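Side-chain contact in putative XRE-family transcriptional regulator (Rhodococcus sp., PDB 2OFY), which probably binds DNA through a helix-turn-helix domain and, as an XRE-family regulator, is likely to control transcription: residues E19-A24 with F58-V63. Sequence-based numbering, arbitrary orientation. Where two conformers were deposited one is given.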
loop_
_atom_site.group_PDB
_atom_site.type_symbol
_atom_site.label_atom_id
_atom_site.label_comp_id
_atom_site.label_asym_id
_atom_site.label_seq_id
_atom_site.Cartn_x
_atom_site.Cartn_y
_atom_site.Cartn_z
ATOM N N GLU A 19 8.084 0.391 -12.424
ATOM C CA GLU A 19 9.470 0.236 -12.874
ATOM C C GLU A 19 10.317 -0.447 -11.818
ATOM O O GLU A 19 11.131 -1.328 -12.163
ATOM C CB GLU A 19 10.094 1.601 -13.202
ATOM C CG GLU A 19 11.509 1.439 -13.840
ATOM C CD GLU A 19 12.337 2.727 -13.960
ATOM O OE1 GLU A 19 11.767 3.830 -13.810
ATOM O OE2 GLU A 19 13.569 2.631 -14.223
ATOM N N LEU A 20 10.138 -0.076 -10.555
ATOM C CA LEU A 20 10.915 -0.697 -9.446
ATOM C C LEU A 20 10.605 -2.191 -9.287
ATOM O O LEU A 20 11.539 -3.017 -9.126
ATOM C CB LEU A 20 10.516 -0.008 -8.141
ATOM C CG LEU A 20 11.491 0.573 -7.170
ATOM C CD1 LEU A 20 12.784 1.089 -7.853
ATOM C CD2 LEU A 20 10.748 1.692 -6.476
ATOM N N LEU A 21 9.325 -2.539 -9.381
ATOM C CA LEU A 21 8.884 -3.944 -9.289
ATOM C C LEU A 21 9.433 -4.724 -10.508
ATOM O O LEU A 21 9.901 -5.868 -10.383
ATOM C CB LEU A 21 7.358 -4.044 -9.242
ATOM C CG LEU A 21 6.839 -3.487 -7.901
ATOM C CD1 LEU A 21 5.318 -3.486 -7.914
ATOM C CD2 LEU A 21 7.392 -4.285 -6.705
ATOM N N ARG A 22 9.367 -4.104 -11.686
ATOM C CA ARG A 22 9.898 -4.782 -12.883
ATOM C C ARG A 22 11.412 -5.054 -12.734
ATOM O O ARG A 22 11.858 -6.159 -13.022
ATOM C CB ARG A 22 9.587 -3.951 -14.165
ATOM C CG ARG A 22 10.235 -4.486 -15.487
ATOM C CD ARG A 22 9.823 -5.854 -15.709
ATOM N NE ARG A 22 10.527 -6.540 -16.806
ATOM C CZ ARG A 22 11.446 -7.470 -16.611
ATOM N NH1 ARG A 22 11.848 -7.774 -15.379
ATOM N NH2 ARG A 22 11.984 -8.064 -17.664
ATOM N N SER A 23 12.157 -4.054 -12.279
ATOM C CA SER A 23 13.611 -4.210 -12.112
ATOM C C SER A 23 13.871 -5.279 -11.060
ATOM O O SER A 23 14.791 -6.106 -11.221
ATOM C CB SER A 23 14.231 -2.885 -11.660
ATOM O OG SER A 23 14.172 -1.963 -12.743
ATOM N N ALA A 24 13.088 -5.292 -9.972
ATOM C CA ALA A 24 13.274 -6.321 -8.915
ATOM C C ALA A 24 12.975 -7.737 -9.423
ATOM O O ALA A 24 13.676 -8.710 -9.085
ATOM C CB ALA A 24 12.482 -6.033 -7.670
ATOM N N PHE A 58 -2.306 -4.527 -0.405
ATOM C CA PHE A 58 -2.070 -5.978 -0.169
ATOM C C PHE A 58 -1.470 -6.657 -1.393
ATOM O O PHE A 58 -0.612 -7.524 -1.246
ATOM C CB PHE A 58 -3.299 -6.646 0.420
ATOM C CG PHE A 58 -3.503 -6.242 1.859
ATOM C CD1 PHE A 58 -2.583 -6.663 2.847
ATOM C CD2 PHE A 58 -4.494 -5.313 2.198
ATOM C CE1 PHE A 58 -2.742 -6.238 4.150
ATOM C CE2 PHE A 58 -4.667 -4.898 3.473
ATOM C CZ PHE A 58 -3.813 -5.348 4.471
ATOM N N THR A 59 -1.824 -6.166 -2.571
ATOM C CA THR A 59 -1.207 -6.683 -3.817
ATOM C C THR A 59 0.270 -6.326 -3.938
ATOM O O THR A 59 1.091 -7.208 -4.238
ATOM C CB THR A 59 -1.988 -6.239 -5.018
ATOM O OG1 THR A 59 -3.335 -6.733 -4.844
ATOM C CG2 THR A 59 -1.348 -6.804 -6.308
ATOM N N ILE A 60 0.604 -5.070 -3.666
ATOM C CA ILE A 60 1.997 -4.649 -3.762
ATOM C C ILE A 60 2.824 -5.395 -2.687
ATOM O O ILE A 60 3.965 -5.845 -2.946
ATOM C CB ILE A 60 2.114 -3.139 -3.657
ATOM C CG1 ILE A 60 1.354 -2.452 -4.808
ATOM C CG2 ILE A 60 3.552 -2.728 -3.584
ATOM C CD1 ILE A 60 1.755 -2.910 -6.237
ATOM N N ALA A 61 2.248 -5.519 -1.487
ATOM C CA ALA A 61 2.890 -6.267 -0.434
ATOM C C ALA A 61 3.190 -7.702 -0.870
ATOM O O ALA A 61 4.218 -8.228 -0.570
ATOM C CB ALA A 61 1.990 -6.256 0.823
ATOM N N ALA A 62 2.251 -8.350 -1.547
ATOM C CA ALA A 62 2.426 -9.754 -1.877
ATOM C C ALA A 62 3.519 -9.863 -2.930
ATOM O O ALA A 62 4.299 -10.814 -2.921
ATOM C CB ALA A 62 1.118 -10.330 -2.376
ATOM N N VAL A 63 3.512 -8.943 -3.881
ATOM C CA VAL A 63 4.497 -9.026 -4.986
ATOM C C VAL A 63 5.881 -8.733 -4.375
ATOM O O VAL A 63 6.874 -9.426 -4.648
ATOM C CB VAL A 63 4.189 -8.068 -6.112
ATOM C CG1 VAL A 63 5.419 -7.946 -7.101
ATOM C CG2 VAL A 63 2.885 -8.469 -6.820
#
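Leu21 sets its two methyls against Ile60 and Val63, joining helix 8-25 to helix 57-66 in the core of an all-helical, XRE-type helix-turn-helix domain. The contact is wholly apolar and buried, made by three side chains close to the centre of the chain. Leu21 reaches both partners: its CB points at the other helix, CG sits beside the backbone N (chi1 -69°), anti to the carbonyl carbon, and the fork beyond sends one methyl to each. CD1 meets the end of Ile60, whose own CB does not point at helix 8-25; the turn about CB–CG1 (chi2 -55°) aims the terminal CD1 at the leucine, and the two side chains cross at about a right angle. CD2 takes Val63, one helical turn further on, where the backbones come nearest, Leu21 CA and Val63 CA being 8.0 Å apart.

Ile47 of helix 41-48 packs on both Leu21 and Ile60, while Leu69 also touches Leu21 and Ile39 touches Val63. Ile60 reaches Leu71 as well, and Phe57 of the second subunit. The methyls meet at ordinary van der Waals distances: Leu21 CD1 to Ile60 CD1 is 4.0 Å, and Leu21 CD2 rests 4.2 Å from Val63 CG1.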